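Local structure of membrane-associated protein VP24 (Marburg virus - Musoke, Kenya, 1980, 4OR8) at residues 112-117 and 193-198; 176-181 and 202-207. The protein may act as a minor matrix protein of the virion, with a role in nucleocapsid assembly and budding. All coordinates share one frame; numbering follows the deposited sequence. Where two conformers were deposited one is given.

Contact 1: 112-117 and 193-198; sequences LGVALK and IEIKLT
L197, V114 and K117 carry this contact, in which segment 112-117, on helix 104-115 and the residues after it, packs against segment 193-198, on strand 192-196, the outermost strand of the sheet within this chain. The isobutyl group of L197 projects toward the helix. CD1 rests against the backbone, 4.0 Å from CA of V114, and also touches CG of K117; CD2 lies 3.9 Å from the same K117 CG. The two side chains pass at a slant: both methyls of the leucine fork touch CG of the lysine, and CD2 also reaches its CB. A branched leucine suits a place where one residue must meet both a helix backbone and a neighbouring side chain.

K117 plays a double part that suits a long amphiphilic residue. Its CB and CG pack on L197, but the chain then bends at chi2 (-58°) and again at chi3 (-66°), carrying the charged end away from the strand. The apolar stem is thus spent on the contact while the ammonium group is kept clear of it.

V114 adds a second apolar patch. Its CG2, placed anti to the carbonyl carbon, meets I195 CG2 at 4.2 Å, methyl tip to methyl tip, and stands equally far from L197 CD1. The compact, beta-branched side chains of V114 and I195 bring no polar atoms that need partners, and no hydrogen bond joins the two segments: the join is plain hydrophobic packing of a helix on a sheet.

Around it, V114 also touches F174 of helix 161-178 and I202 of strand 201-206, while K117 leans on H134 and S137 of helix 127-142. The edge of the sheet is extended at I193 and E194, which form an antiparallel ladder with a strand of the second subunit.

Contact 2: 176-181 and 202-207; sequences NKMFTL and IIITRV
R206 reaches from strand 201-206 of the mixed sheet to the type I beta turn M178-L181, which leads the chain out of helix 161-178. Its CB lies 4.3 Å from CB of L181, so the two residues pack at their roots. With CG anti to the backbone N (chi1 -177°) and the chain extended to NE, the side chain spans the gap to the turn. CD passes close to L181 O; NE and CZ stay near that oxygen, at 4.0 and 3.9 Å, and CZ also comes to 4.0 Å of F179 CD1. NH1 donates to L181 O at 3.0 Å, with an N-H...O angle of 148°; the acceptor is tilted 21° from the guanidinium plane. NH2 lies at the edge of the F179 ring, 3.8 Å from CD1, while that carbon sits over a guanidinium face, the two planes being almost perpendicular. This is an edge contact and not a cation-pi stack. The same NH2 forms a salt bridge with E240 of helix 240-244. Arginine suits this place because it combines a long apolar stem with several N-H groups, here shared between a turn carbonyl and a carboxylate.

Nearer the start of segment 202-207, L181 CD1 lies against I204 O. The apolar pair is M178 with I204: flexible M178, bent at chi3, crosses I204 at about a right angle, setting its CE 3.9 Å from I204 CG2.

The centres of contact 1 and contact 2 lie 12 Å apart, and adjacent antiparallel strands of one sheet join them directly: I195 O is 2.8 Å from I202 N, and I193 N is 2.8 Å from I204 O, both probable hydrogen bonds. Side chains close the seam as well, with I193 CG1 3.6 Å from L181 CD1 and E194 CG 3.6 Å from I203 CG1. Their segments alternate along the chain, so the two contacts cross in sequence. Both reach the second subunit: L18 of the second subunit packs on I193 and on L181.

Contact 1: 112-117 and 193-198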
ATOM      1  N   LEU B 112       9.480  10.125  -9.912  1.00 16.63           N
ATOM      2  CA  LEU B 112      10.362  11.175  -9.419  0.58 16.62           C
ATOM      3  C   LEU B 112      10.600  12.247 -10.475  1.00 19.55           C
ATOM      4  O   LEU B 112      10.678  13.434 -10.158  1.00 22.95           O
ATOM      5  CB  LEU B 112      11.690  10.590  -8.938  0.58 15.16           C
ATOM      6  CG  LEU B 112      11.682  10.076  -7.500  0.58 14.84           C
ATOM      7  CD1 LEU B 112      13.018   9.462  -7.135  0.58 20.61           C
ATOM      8  CD2 LEU B 112      11.348  11.210  -6.552  0.58 18.46           C
ATOM      9  N   GLY B 113      10.710  11.827 -11.731  1.00 20.58           N
ATOM     10  CA  GLY B 113      10.895  12.759 -12.827  1.00 19.32           C
ATOM     11  C   GLY B 113       9.736  13.734 -12.916  1.00 19.41           C
ATOM     12  O   GLY B 113       9.923  14.924 -13.162  1.00 18.20           O
ATOM     13  N   VAL B 114       8.530  13.218 -12.705  1.00 19.07           N
ATOM     14  CA  VAL B 114       7.329  14.041 -12.690  1.00 18.60           C
ATOM     15  C   VAL B 114       7.340  15.027 -11.521  1.00 19.42           C
ATOM     16  O   VAL B 114       7.011  16.202 -11.688  1.00 22.78           O
ATOM     17  CB  VAL B 114       6.060  13.159 -12.625  1.00 18.26           C
ATOM     18  CG1 VAL B 114       4.818  14.006 -12.386  1.00 22.10           C
ATOM     19  CG2 VAL B 114       5.920  12.352 -13.899  1.00 19.13           C
ATOM     20  N   ALA B 115       7.732  14.540 -10.346  1.00 19.70           N
ATOM     21  CA  ALA B 115       7.752  15.346  -9.126  1.00 17.65           C
ATOM     22  C   ALA B 115       8.676  16.550  -9.265  1.00 28.56           C
ATOM     23  O   ALA B 115       8.367  17.641  -8.785  1.00 30.76           O
ATOM     24  CB  ALA B 115       8.174  14.501  -7.944  1.00 15.46           C
ATOM     25  N   LEU B 116       9.810  16.352  -9.926  1.00 24.75           N
ATOM     26  CA  LEU B 116      10.757  17.441 -10.149  1.00 21.73           C
ATOM     27  C   LEU B 116      10.181  18.562 -11.012  1.00 28.11           C
ATOM     28  O   LEU B 116      10.721  19.669 -11.033  1.00 34.52           O
ATOM     29  CB  LEU B 116      12.051  16.921 -10.779  1.00 21.50           C
ATOM     30  CG  LEU B 116      13.216  16.534  -9.865  1.00 19.84           C
ATOM     31  CD1 LEU B 116      12.784  15.545  -8.801  1.00 19.56           C
ATOM     32  CD2 LEU B 116      14.349  15.957 -10.696  1.00 21.36           C
ATOM     33  N   LYS B 117       9.098  18.280 -11.730  1.00 26.32           N
ATOM     34  CA  LYS B 117       8.488  19.304 -12.572  1.00 30.76           C
ATOM     35  C   LYS B 117       7.244  19.902 -11.922  1.00 30.15           C
ATOM     36  O   LYS B 117       6.528  20.666 -12.561  1.00 33.31           O
ATOM     37  CB  LYS B 117       8.157  18.776 -13.975  1.00 31.83           C
ATOM     38  CG  LYS B 117       9.364  18.273 -14.760  1.00 43.93           C
ATOM     39  CD  LYS B 117      10.427  19.353 -14.937  1.00 52.37           C
ATOM     40  CE  LYS B 117       9.922  20.483 -15.823  1.00 66.72           C
ATOM     41  NZ  LYS B 117      10.931  21.571 -15.969  1.00 65.61           N
ATOM     42  N   ILE B 193      -3.450  11.474 -12.033  1.00 12.83           N
ATOM     43  CA  ILE B 193      -2.756  12.702 -12.380  1.00 16.21           C
ATOM     44  C   ILE B 193      -2.091  12.518 -13.736  1.00 15.27           C
ATOM     45  O   ILE B 193      -1.268  11.622 -13.909  1.00 17.64           O
ATOM     46  CB  ILE B 193      -1.674  13.052 -11.355  1.00 17.10           C
ATOM     47  CG1 ILE B 193      -2.286  13.226  -9.969  1.00 17.29           C
ATOM     48  CG2 ILE B 193      -0.948  14.320 -11.766  1.00 18.35           C
ATOM     49  CD1 ILE B 193      -1.255  13.369  -8.878  1.00 26.41           C
ATOM     50  N   GLU B 194      -2.453  13.359 -14.697  1.00 23.98           N
ATOM     51  CA  GLU B 194      -1.871  13.271 -16.031  1.00 18.26           C
ATOM     52  C   GLU B 194      -0.934  14.434 -16.291  1.00 22.16           C
ATOM     53  O   GLU B 194      -1.123  15.527 -15.766  1.00 25.02           O
ATOM     54  CB  GLU B 194      -2.961  13.241 -17.097  1.00 18.63           C
ATOM     55  CG  GLU B 194      -4.008  12.174 -16.871  1.00 26.53           C
ATOM     56  CD  GLU B 194      -4.940  12.026 -18.049  1.00 29.27           C
ATOM     57  OE1 GLU B 194      -4.645  12.612 -19.112  1.00 44.62           O
ATOM     58  OE2 GLU B 194      -5.965  11.326 -17.911  1.00 40.87           O
ATOM     59  N   ILE B 195       0.079  14.189 -17.112  1.00 28.55           N
ATOM     60  CA  ILE B 195       1.044  15.217 -17.458  1.00 23.58           C
ATOM     61  C   ILE B 195       1.740  14.855 -18.768  1.00 25.78           C
ATOM     62  O   ILE B 195       1.868  13.677 -19.105  1.00 30.45           O
ATOM     63  CB  ILE B 195       2.079  15.404 -16.321  1.00 27.01           C
ATOM     64  CG1 ILE B 195       2.917  16.664 -16.541  1.00 34.16           C
ATOM     65  CG2 ILE B 195       2.961  14.175 -16.182  1.00 23.54           C
ATOM     66  CD1 ILE B 195       3.816  17.003 -15.380  1.00 37.01           C
ATOM     67  N   LYS B 196       2.150  15.869 -19.524  1.00 32.69           N
ATOM     68  CA  LYS B 196       3.015  15.662 -20.680  1.00 42.42           C
ATOM     69  C   LYS B 196       4.397  16.214 -20.361  1.00 40.79           C
ATOM     70  O   LYS B 196       4.521  17.336 -19.878  1.00 45.74           O
ATOM     71  CB  LYS B 196       2.460  16.354 -21.926  1.00 36.97           C
ATOM     72  CG  LYS B 196       1.356  15.598 -22.643  1.00 34.14           C
ATOM     73  CD  LYS B 196       0.007  15.809 -21.978  1.00 56.09           C
ATOM     74  CE  LYS B 196      -1.122  15.275 -22.843  1.00 52.65           C
ATOM     75  NZ  LYS B 196      -2.449  15.461 -22.195  1.00 57.54           N
ATOM     76  N   LEU B 197       5.429  15.421 -20.619  1.00 38.85           N
ATOM     77  CA  LEU B 197       6.799  15.838 -20.352  1.00 27.83           C
ATOM     78  C   LEU B 197       7.749  15.270 -21.399  1.00 47.46           C
ATOM     79  O   LEU B 197       7.813  14.055 -21.596  1.00 47.09           O
ATOM     80  CB  LEU B 197       7.236  15.400 -18.950  1.00 40.40           C
ATOM     81  CG  LEU B 197       6.644  16.141 -17.744  1.00 41.77           C
ATOM     82  CD1 LEU B 197       7.100  15.512 -16.433  1.00 32.09           C
ATOM     83  CD2 LEU B 197       7.008  17.617 -17.785  1.00 38.19           C
ATOM     84  N   THR B 198       8.477  16.163 -22.065  1.00 57.09           N
ATOM     85  CA  THR B 198       9.463  15.800 -23.087  1.00 52.79           C
ATOM     86  C   THR B 198       8.952  14.811 -24.136  1.00 46.39           C
ATOM     87  O   THR B 198       9.659  13.880 -24.517  1.00 49.25           O
ATOM     88  CB  THR B 198      10.765  15.257 -22.462  1.00 53.61           C
ATOM     89  OG1 THR B 198      10.510  13.996 -21.833  1.00 60.50           O
ATOM     90  CG2 THR B 198      11.313  16.237 -21.437  1.00 53.44           C
TER

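Contact 2: 176-181 and 202-207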
ATOM      1  N   ASN B 176       3.032  13.668  -0.979  1.00 19.75           N
ATOM      2  CA  ASN B 176       1.907  13.912  -0.090  1.00 19.38           C
ATOM      3  C   ASN B 176       0.613  14.238  -0.829  1.00 20.61           C
ATOM      4  O   ASN B 176      -0.467  13.811  -0.417  1.00 19.87           O
ATOM      5  CB  ASN B 176       2.242  15.033   0.894  1.00 27.67           C
ATOM      6  CG  ASN B 176       1.081  15.371   1.802  1.00 30.86           C
ATOM      7  OD1 ASN B 176       0.873  14.723   2.827  1.00 40.66           O
ATOM      8  ND2 ASN B 176       0.311  16.389   1.429  1.00 26.42           N
ATOM      9  N   LYS B 177       0.715  14.999  -1.913  1.00 14.11           N
ATOM     10  CA  LYS B 177      -0.478  15.361  -2.665  1.00 21.39           C
ATOM     11  C   LYS B 177      -0.971  14.191  -3.517  1.00 22.98           C
ATOM     12  O   LYS B 177      -2.138  14.145  -3.906  1.00 29.43           O
ATOM     13  CB  LYS B 177      -0.256  16.628  -3.501  1.00 18.93           C
ATOM     14  CG  LYS B 177       0.742  16.486  -4.625  1.00 31.53           C
ATOM     15  CD  LYS B 177       1.377  17.829  -4.965  1.00 47.06           C
ATOM     16  CE  LYS B 177       0.335  18.915  -5.175  1.00 48.35           C
ATOM     17  NZ  LYS B 177       0.964  20.223  -5.524  1.00 51.48           N
ATOM     18  N   MET B 178      -0.084  13.239  -3.787  1.00 18.42           N
ATOM     19  CA  MET B 178      -0.470  12.011  -4.476  1.00 14.46           C
ATOM     20  C   MET B 178      -1.416  11.183  -3.615  1.00 19.63           C
ATOM     21  O   MET B 178      -2.254  10.440  -4.129  1.00 19.11           O
ATOM     22  CB  MET B 178       0.759  11.177  -4.816  1.00 18.02           C
ATOM     23  CG  MET B 178       1.600  11.722  -5.947  1.00 21.72           C
ATOM     24  SD  MET B 178       2.938  10.574  -6.327  1.00 32.59           S
ATOM     25  CE  MET B 178       2.006   9.077  -6.616  1.00 27.74           C
ATOM     26  N   PHE B 179      -1.273  11.309  -2.301  1.00 15.92           N
ATOM     27  CA  PHE B 179      -2.147  10.606  -1.372  1.00 17.65           C
ATOM     28  C   PHE B 179      -3.490  11.308  -1.192  1.00 21.53           C
ATOM     29  O   PHE B 179      -4.366  10.817  -0.479  1.00 19.65           O
ATOM     30  CB  PHE B 179      -1.456  10.403  -0.025  1.00 12.44           C
ATOM     31  CG  PHE B 179      -0.448   9.296  -0.036  1.00 22.25           C
ATOM     32  CD1 PHE B 179      -0.852   7.981   0.116  1.00 18.15           C
ATOM     33  CD2 PHE B 179       0.898   9.564  -0.213  1.00 17.86           C
ATOM     34  CE1 PHE B 179       0.069   6.954   0.099  1.00 22.26           C
ATOM     35  CE2 PHE B 179       1.824   8.539  -0.232  1.00 21.08           C
ATOM     36  CZ  PHE B 179       1.408   7.231  -0.075  1.00 19.76           C
ATOM     37  N   THR B 180      -3.655  12.455  -1.840  1.00 17.67           N
ATOM     38  CA  THR B 180      -4.958  13.100  -1.857  1.00 17.32           C
ATOM     39  C   THR B 180      -5.823  12.461  -2.940  1.00 17.44           C
ATOM     40  O   THR B 180      -7.042  12.616  -2.940  1.00 22.93           O
ATOM     41  CB  THR B 180      -4.860  14.625  -2.071  1.00 18.54           C
ATOM     42  OG1 THR B 180      -4.456  14.906  -3.416  1.00 16.19           O
ATOM     43  CG2 THR B 180      -3.862  15.237  -1.098  1.00 17.12           C
ATOM     44  N   LEU B 181      -5.185  11.733  -3.853  1.00 19.70           N
ATOM     45  CA  LEU B 181      -5.902  11.005  -4.895  1.00 14.79           C
ATOM     46  C   LEU B 181      -6.724   9.868  -4.304  1.00 16.78           C
ATOM     47  O   LEU B 181      -6.277   9.171  -3.396  1.00 20.83           O
ATOM     48  CB  LEU B 181      -4.933  10.425  -5.926  1.00 13.24           C
ATOM     49  CG  LEU B 181      -4.228  11.357  -6.911  1.00 24.10           C
ATOM     50  CD1 LEU B 181      -3.261  10.560  -7.779  1.00  9.88           C
ATOM     51  CD2 LEU B 181      -5.239  12.095  -7.769  1.00 14.79           C
ATOM     52  N   ILE B 202       2.381  10.968 -19.514  1.00 26.33           N
ATOM     53  CA  ILE B 202       2.527  10.185 -18.293  1.00 23.89           C
ATOM     54  C   ILE B 202       1.266  10.260 -17.438  1.00 20.18           C
ATOM     55  O   ILE B 202       0.749  11.344 -17.176  1.00 20.48           O
ATOM     56  CB  ILE B 202       3.734  10.664 -17.469  1.00 22.04           C
ATOM     57  CG1 ILE B 202       5.003  10.629 -18.323  1.00 23.88           C
ATOM     58  CG2 ILE B 202       3.902   9.816 -16.217  1.00 16.41           C
ATOM     59  CD1 ILE B 202       6.234  11.127 -17.603  1.00 30.79           C
ATOM     60  N   ILE B 203       0.774   9.100 -17.008  1.00 20.88           N
ATOM     61  CA  ILE B 203      -0.429   9.028 -16.185  1.00 16.13           C
ATOM     62  C   ILE B 203      -0.220   8.196 -14.921  1.00 16.75           C
ATOM     63  O   ILE B 203       0.134   7.020 -14.989  1.00 16.99           O
ATOM     64  CB  ILE B 203      -1.616   8.450 -16.974  1.00 17.87           C
ATOM     65  CG1 ILE B 203      -2.067   9.436 -18.053  1.00 28.44           C
ATOM     66  CG2 ILE B 203      -2.771   8.140 -16.039  1.00 17.55           C
ATOM     67  CD1 ILE B 203      -1.888   8.936 -19.467  1.00 36.72           C
ATOM     68  N   ILE B 204      -0.453   8.816 -13.769  1.00 14.51           N
ATOM     69  CA  ILE B 204      -0.331   8.132 -12.486  1.00 14.16           C
ATOM     70  C   ILE B 204      -1.698   7.930 -11.843  1.00 13.95           C
ATOM     71  O   ILE B 204      -2.398   8.892 -11.541  1.00 20.92           O
ATOM     72  CB  ILE B 204       0.561   8.923 -11.520  1.00 17.36           C
ATOM     73  CG1 ILE B 204       1.941   9.139 -12.140  1.00 16.46           C
ATOM     74  CG2 ILE B 204       0.671   8.207 -10.180  1.00 12.72           C
ATOM     75  CD1 ILE B 204       2.796  10.129 -11.386  1.00 28.79           C
ATOM     76  N   THR B 205      -2.069   6.675 -11.628  1.00  9.17           N
ATOM     77  CA  THR B 205      -3.379   6.346 -11.081  1.00 10.50           C
ATOM     78  C   THR B 205      -3.257   5.574  -9.768  1.00 18.93           C
ATOM     79  O   THR B 205      -2.466   4.634  -9.658  1.00 16.64           O
ATOM     80  CB  THR B 205      -4.191   5.507 -12.080  1.00 11.38           C
ATOM     81  OG1 THR B 205      -4.309   6.219 -13.317  1.00 20.45           O
ATOM     82  CG2 THR B 205      -5.576   5.211 -11.537  1.00 13.13           C
ATOM     83  N   ARG B 206      -4.038   5.972  -8.770  1.00 15.30           N
ATOM     84  CA  ARG B 206      -4.031   5.258  -7.502  1.00 16.14           C
ATOM     85  C   ARG B 206      -4.953   4.041  -7.534  1.00 24.01           C
ATOM     86  O   ARG B 206      -6.148   4.156  -7.814  1.00 24.06           O
ATOM     87  CB  ARG B 206      -4.416   6.176  -6.343  1.00 15.12           C
ATOM     88  CG  ARG B 206      -4.351   5.484  -4.998  1.00 14.31           C
ATOM     89  CD  ARG B 206      -4.604   6.444  -3.853  1.00 16.26           C
ATOM     90  NE  ARG B 206      -4.266   5.824  -2.574  1.00 20.29           N
ATOM     91  CZ  ARG B 206      -4.233   6.468  -1.413  1.00 19.21           C
ATOM     92  NH1 ARG B 206      -4.522   7.763  -1.359  1.00 19.31           N
ATOM     93  NH2 ARG B 206      -3.910   5.818  -0.305  1.00 21.26           N
ATOM     94  N   VAL B 207      -4.382   2.876  -7.254  1.00 14.75           N
ATOM     95  CA  VAL B 207      -5.154   1.656  -7.098  1.00 16.16           C
ATOM     96  C   VAL B 207      -5.037   1.181  -5.651  1.00 18.05           C
ATOM     97  O   VAL B 207      -4.374   1.821  -4.840  1.00 17.08           O
ATOM     98  CB  VAL B 207      -4.679   0.556  -8.069  1.00 22.25           C
ATOM     99  CG1 VAL B 207      -5.099   0.889  -9.483  1.00 13.07           C
ATOM    100  CG2 VAL B 207      -3.164   0.374  -7.983  1.00 18.38           C
TER